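Local structure of putative modulator of DNA gyrase (Bacteroides thetaiotaomicron, 1VPB) at residues G121-L126 against A306-N311; D296-V301 against I314-R319. The protein probably acts as a metallopeptidase of the PmbA/TldD (U62) family, though it is named for a putative role in modulating DNA gyrase. One frame throughout, in Å; residues are numbered along the deposited sequence. Where two conformers were deposited one is given.

Contact 1 (G121-L126 against A306-N311); sequences GGKPDL and ARYFDN. With EDO (1,2-ethanediol), chain B.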
# COMPACT_ATOMS: atom_id res chain seq x y z
N GLY A 121 28.24 -21.68 -0.91
CA GLY A 121 27.96 -22.36 0.32
C GLY A 121 29.15 -22.31 1.28
O GLY A 121 30.20 -21.78 0.96
N GLY A 122 28.89 -22.85 2.47
CA GLY A 122 29.95 -23.15 3.40
C GLY A 122 30.40 -22.04 4.33
O GLY A 122 31.29 -22.31 5.25
N LYS A 123 29.83 -20.85 4.18
CA LYS A 123 30.14 -19.75 5.10
C LYS A 123 29.39 -19.98 6.42
O LYS A 123 28.39 -20.73 6.48
CB LYS A 123 29.85 -18.37 4.46
CG LYS A 123 30.87 -17.95 3.37
CD LYS A 123 30.68 -16.53 2.84
CE LYS A 123 31.98 -15.91 2.32
NZ LYS A 123 32.42 -16.44 1.00
N PRO A 124 29.87 -19.37 7.51
CA PRO A 124 29.30 -19.63 8.82
C PRO A 124 27.80 -19.34 8.95
O PRO A 124 27.27 -18.41 8.33
CB PRO A 124 30.13 -18.73 9.73
CG PRO A 124 31.35 -18.47 9.06
CD PRO A 124 30.99 -18.43 7.57
N ASP A 125 27.12 -20.09 9.78
CA ASP A 125 25.70 -19.85 10.10
C ASP A 125 25.48 -18.42 10.52
O ASP A 125 26.12 -17.92 11.47
CB ASP A 125 25.29 -20.83 11.21
CG ASP A 125 23.84 -20.86 11.51
OD1 ASP A 125 23.04 -20.10 10.92
OD2 ASP A 125 23.43 -21.63 12.45
N LEU A 126 24.60 -17.69 9.79
CA LEU A 126 24.32 -16.30 10.14
C LEU A 126 23.37 -16.21 11.37
O LEU A 126 23.19 -15.12 11.90
CB LEU A 126 23.68 -15.52 8.98
CG LEU A 126 24.62 -15.30 7.80
CD1 LEU A 126 23.94 -14.84 6.55
CD2 LEU A 126 25.76 -14.34 8.10
N ALA A 306 21.19 -9.50 7.04
CA ALA A 306 22.31 -10.32 6.61
C ALA A 306 21.87 -11.41 5.62
O ALA A 306 20.77 -11.98 5.74
CB ALA A 306 22.98 -10.95 7.82
N ARG A 307 22.71 -11.68 4.66
CA ARG A 307 22.44 -12.71 3.64
C ARG A 307 23.67 -13.03 2.82
O ARG A 307 24.53 -12.17 2.61
CB ARG A 307 21.29 -12.25 2.72
CG ARG A 307 21.57 -11.00 1.98
CD ARG A 307 20.45 -10.60 1.03
NE ARG A 307 20.77 -9.32 0.37
CZ ARG A 307 20.13 -8.83 -0.68
NH1 ARG A 307 19.09 -9.47 -1.23
NH2 ARG A 307 20.50 -7.68 -1.15
N TYR A 308 23.77 -14.30 2.41
CA TYR A 308 24.89 -14.71 1.58
C TYR A 308 24.67 -14.61 0.06
O TYR A 308 25.60 -14.73 -0.69
CB TYR A 308 25.29 -16.15 1.92
CG TYR A 308 26.04 -16.26 3.25
CD1 TYR A 308 27.08 -15.39 3.52
CD2 TYR A 308 25.67 -17.19 4.22
CE1 TYR A 308 27.76 -15.47 4.73
CE2 TYR A 308 26.36 -17.28 5.45
CZ TYR A 308 27.43 -16.41 5.67
OH TYR A 308 28.13 -16.47 6.89
N PHE A 309 23.42 -14.38 -0.34
CA PHE A 309 23.13 -14.20 -1.76
C PHE A 309 21.90 -13.32 -1.93
O PHE A 309 21.06 -13.25 -1.05
CB PHE A 309 22.94 -15.55 -2.48
CG PHE A 309 22.04 -16.50 -1.79
CD1 PHE A 309 22.55 -17.41 -0.83
CD2 PHE A 309 20.69 -16.55 -2.11
CE1 PHE A 309 21.73 -18.30 -0.22
CE2 PHE A 309 19.87 -17.47 -1.49
CZ PHE A 309 20.41 -18.31 -0.50
N ASP A 310 21.79 -12.71 -3.11
CA ASP A 310 20.56 -11.99 -3.43
C ASP A 310 19.60 -12.89 -4.16
O ASP A 310 19.82 -14.10 -4.31
CB ASP A 310 20.87 -10.71 -4.19
CG ASP A 310 21.30 -10.92 -5.64
OD1 ASP A 310 21.40 -12.09 -6.15
OD2 ASP A 310 21.52 -9.90 -6.35
N ASN A 311 18.49 -12.30 -4.65
CA ASN A 311 17.52 -13.18 -5.34
C ASN A 311 17.90 -13.77 -6.70
O ASN A 311 17.16 -14.63 -7.24
CB ASN A 311 16.18 -12.41 -5.38
CG ASN A 311 15.56 -12.22 -3.99
OD1 ASN A 311 16.10 -12.71 -2.95
ND2 ASN A 311 14.40 -11.54 -3.94
C1 EDO B . 17.42 -11.41 8.45
O1 EDO B . 16.78 -10.16 8.59
C2 EDO B . 17.45 -11.80 6.99
O2 EDO B . 18.29 -10.95 6.21
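Lys123 lies across from Tyr308 and Leu126 across from Ala306, where two irregular pieces of chain pass in directions 157° apart. The CA atoms of Leu126 and Ala306 stay 7.2 Å apart, and the Tyr308 ring bridges the two backbones, lying between the side chains of Lys123 and Leu126. With its CG anti to the carbonyl carbon (chi1 -75°), the ring reaches across to 121-126. Lys123 CB sits over one face, 3.7 Å from the ring centroid, and CD follows along the ring toward CE1 before the amino end turns away. Leu126 CD1 covers the opposite face, 3.8 Å from that centroid, and Leu126 CD2 touches Tyr308 OH at 3.4 Å. At the ring edge, Tyr308 OH donates a 2.6 Å hydrogen bond to Pro124 O, on a lone pair in the carbonyl plane. Leu126 CD1 also packs on Ala306 CB at 4.2 Å. A 1,2-ethanediol, probably from the crystallisation liquor, donates from O2 to Ala306 O (2.7 Å). The Tyr119 ring meets Tyr308 too. This is loop-on-loop packing through CH-pi contacts on both ring faces, joining the connection between helices 87-101 and 138-150 to the loop between strands 294-296 and 319-323.

Contact 2 (D296-V301 against I314-R319); sequences DEPHLV and IATERR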
# COMPACT_ATOMS: atom_id res chain seq x y z
N ASP A 296 28.66 -1.78 3.03
CA ASP A 296 27.64 -2.82 3.00
C ASP A 296 28.26 -4.06 3.64
O ASP A 296 29.34 -4.49 3.22
CB ASP A 296 27.25 -3.12 1.52
CG ASP A 296 26.07 -4.03 1.36
OD1 ASP A 296 25.27 -4.26 2.31
OD2 ASP A 296 25.92 -4.57 0.25
N GLU A 297 27.64 -4.55 4.70
CA GLU A 297 28.16 -5.61 5.55
C GLU A 297 27.20 -6.77 5.59
O GLU A 297 26.48 -6.93 6.57
CB GLU A 297 28.27 -5.06 6.96
CG GLU A 297 29.25 -3.91 7.02
CD GLU A 297 30.65 -4.34 7.03
OE1 GLU A 297 30.90 -5.61 7.06
OE2 GLU A 297 31.50 -3.39 7.07
N PRO A 298 27.09 -7.51 4.49
CA PRO A 298 26.03 -8.53 4.39
C PRO A 298 26.20 -9.78 5.27
O PRO A 298 25.28 -10.63 5.34
CB PRO A 298 26.06 -8.96 2.90
CG PRO A 298 27.41 -8.50 2.40
CD PRO A 298 27.88 -7.38 3.24
N HIS A 299 27.39 -9.91 5.89
CA HIS A 299 27.74 -11.17 6.54
C HIS A 299 27.76 -11.09 8.07
O HIS A 299 28.26 -11.99 8.73
CB HIS A 299 29.05 -11.70 5.99
CG HIS A 299 29.05 -11.88 4.51
ND1 HIS A 299 30.20 -11.89 3.75
CD2 HIS A 299 28.01 -12.06 3.64
CE1 HIS A 299 29.88 -12.08 2.47
NE2 HIS A 299 28.55 -12.16 2.38
N LEU A 300 27.25 -10.02 8.63
CA LEU A 300 27.13 -9.89 10.11
C LEU A 300 26.20 -10.93 10.70
O LEU A 300 25.07 -11.10 10.29
CB LEU A 300 26.66 -8.48 10.51
CG LEU A 300 27.49 -7.32 9.97
CD1 LEU A 300 26.90 -6.05 10.44
CD2 LEU A 300 28.93 -7.46 10.41
N VAL A 301 26.70 -11.65 11.71
CA VAL A 301 25.91 -12.69 12.34
C VAL A 301 24.87 -12.14 13.29
O VAL A 301 25.12 -11.14 14.01
CB VAL A 301 26.91 -13.68 13.06
CG1 VAL A 301 26.20 -14.69 13.89
CG2 VAL A 301 27.77 -14.36 12.00
N ILE A 314 23.48 -14.37 -6.57
CA ILE A 314 24.79 -13.75 -6.63
C ILE A 314 25.32 -13.74 -5.20
O ILE A 314 24.62 -13.31 -4.31
CB ILE A 314 24.75 -12.34 -7.18
CG1 ILE A 314 24.21 -12.31 -8.63
CG2 ILE A 314 26.12 -11.72 -7.18
CD1 ILE A 314 24.77 -13.33 -9.44
N ALA A 315 26.55 -14.15 -5.02
CA ALA A 315 27.17 -14.09 -3.69
C ALA A 315 27.31 -12.61 -3.23
O ALA A 315 27.91 -11.77 -3.95
CB ALA A 315 28.54 -14.73 -3.74
N THR A 316 26.81 -12.29 -2.05
CA THR A 316 27.06 -10.99 -1.43
C THR A 316 28.52 -10.87 -1.01
O THR A 316 29.17 -11.87 -0.72
CB THR A 316 26.15 -10.77 -0.24
OG1 THR A 316 26.25 -11.89 0.65
CG2 THR A 316 24.64 -10.72 -0.70
N GLU A 317 29.00 -9.66 -0.96
CA GLU A 317 30.37 -9.35 -0.57
C GLU A 317 30.29 -8.07 0.22
O GLU A 317 29.51 -7.16 -0.07
CB GLU A 317 31.21 -9.02 -1.82
CG GLU A 317 31.31 -10.14 -2.81
CD GLU A 317 32.12 -9.72 -4.02
OE1 GLU A 317 32.95 -8.78 -3.95
OE2 GLU A 317 31.89 -10.30 -5.07
N ARG A 318 31.21 -7.94 1.19
CA ARG A 318 31.48 -6.62 1.76
C ARG A 318 31.92 -5.64 0.73
O ARG A 318 32.77 -5.97 -0.11
CB ARG A 318 32.57 -6.74 2.82
CG ARG A 318 32.15 -7.49 4.02
CD ARG A 318 33.10 -7.32 5.30
NE ARG A 318 33.61 -5.95 5.34
CZ ARG A 318 33.76 -5.17 6.39
NH1 ARG A 318 33.44 -5.58 7.62
NH2 ARG A 318 34.21 -3.93 6.20
N ARG A 319 31.36 -4.43 0.75
CA ARG A 319 31.77 -3.38 -0.17
C ARG A 319 31.82 -2.03 0.53
O ARG A 319 31.00 -1.72 1.38
CB ARG A 319 30.78 -3.23 -1.32
CG ARG A 319 30.93 -4.28 -2.43
CD ARG A 319 30.09 -4.00 -3.67
NE ARG A 319 30.33 -4.99 -4.71
CZ ARG A 319 29.73 -6.18 -4.79
NH1 ARG A 319 28.83 -6.56 -3.89
NH2 ARG A 319 30.04 -6.99 -5.78
O HOH W 1 28.08 -5.28 -1.26
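Thr316 OG1 is gripped from two directions: His299 NE2 donates to it at 2.9 Å, and the hydroxyl in turn bonds to Arg307 O. The hydroxyl stands between the backbone N and the carbonyl carbon of its own residue (chi1 52°), and it meets the imidazole at the ring edge, close to the ring plane. The bond is bent, with an N-H...O angle of 143°. Next to this pair Pro298 CB rests on Thr316 CB at 3.6 Å, and Pro298 CG lies over one face of the histidine ring. An alanine in place of His299 would probably leave the Thr316 hydroxyl without its N-H donor and open a gap beside the Tyr308 ring, which the imidazole also meets.

Further along, Glu297 and Arg318 form a salt bridge, OE1 to NH1 2.6 Å. The carboxylate lies over a face of the guanidinium with the two planes 84° apart, so the charges meet without the usual side-by-side pairing. Thr295 OG1 holds the other carboxylate oxygen, OE2. Asp296 and Arg319 make a hydrogen-bonded antiparallel pair: Asp296 N donates to Arg319 O at 2.9 Å, and Arg319 N returns a bond to Asp296 O at 3.2 Å. One water ties the same end together, donating to Asp296 OD2 at 2.7 Å and to Glu317 O at 2.6 Å while accepting from Arg319 NH1. Asp296 OD1 takes the backbone N-H groups of Ser350 and Ile351. The bridge joins strand 294-296 to strand 319-323, flanked in their sheet by strands 352-354 and 326-327, and just past it a type I turn leads 297-300 off the sheet.

How the contacts relate
The two contacts lie side by side, their centres 8 Å apart, and their segments alternate along the chain. Segment 306-311 lies between 121-126 and the two segments of contact 2: 121-126 packs on it in contact 1, while both halves of contact 2 hold its backbone. Arg307 does most of this, with its O 2.6 Å from Thr316 OG1 and its N 2.9 Å from Pro298 O, both probable hydrogen bonds. Tyr308 adds a backbone bond to Thr316. Two close packing contacts add to this, with Ala306 CB 3.2 Å from Leu300 O and Phe309 CB 3.3 Å from Ile314 O. The ethanediol at contact 1, probably a crystallisation additive, is also bonded to Gly305 N.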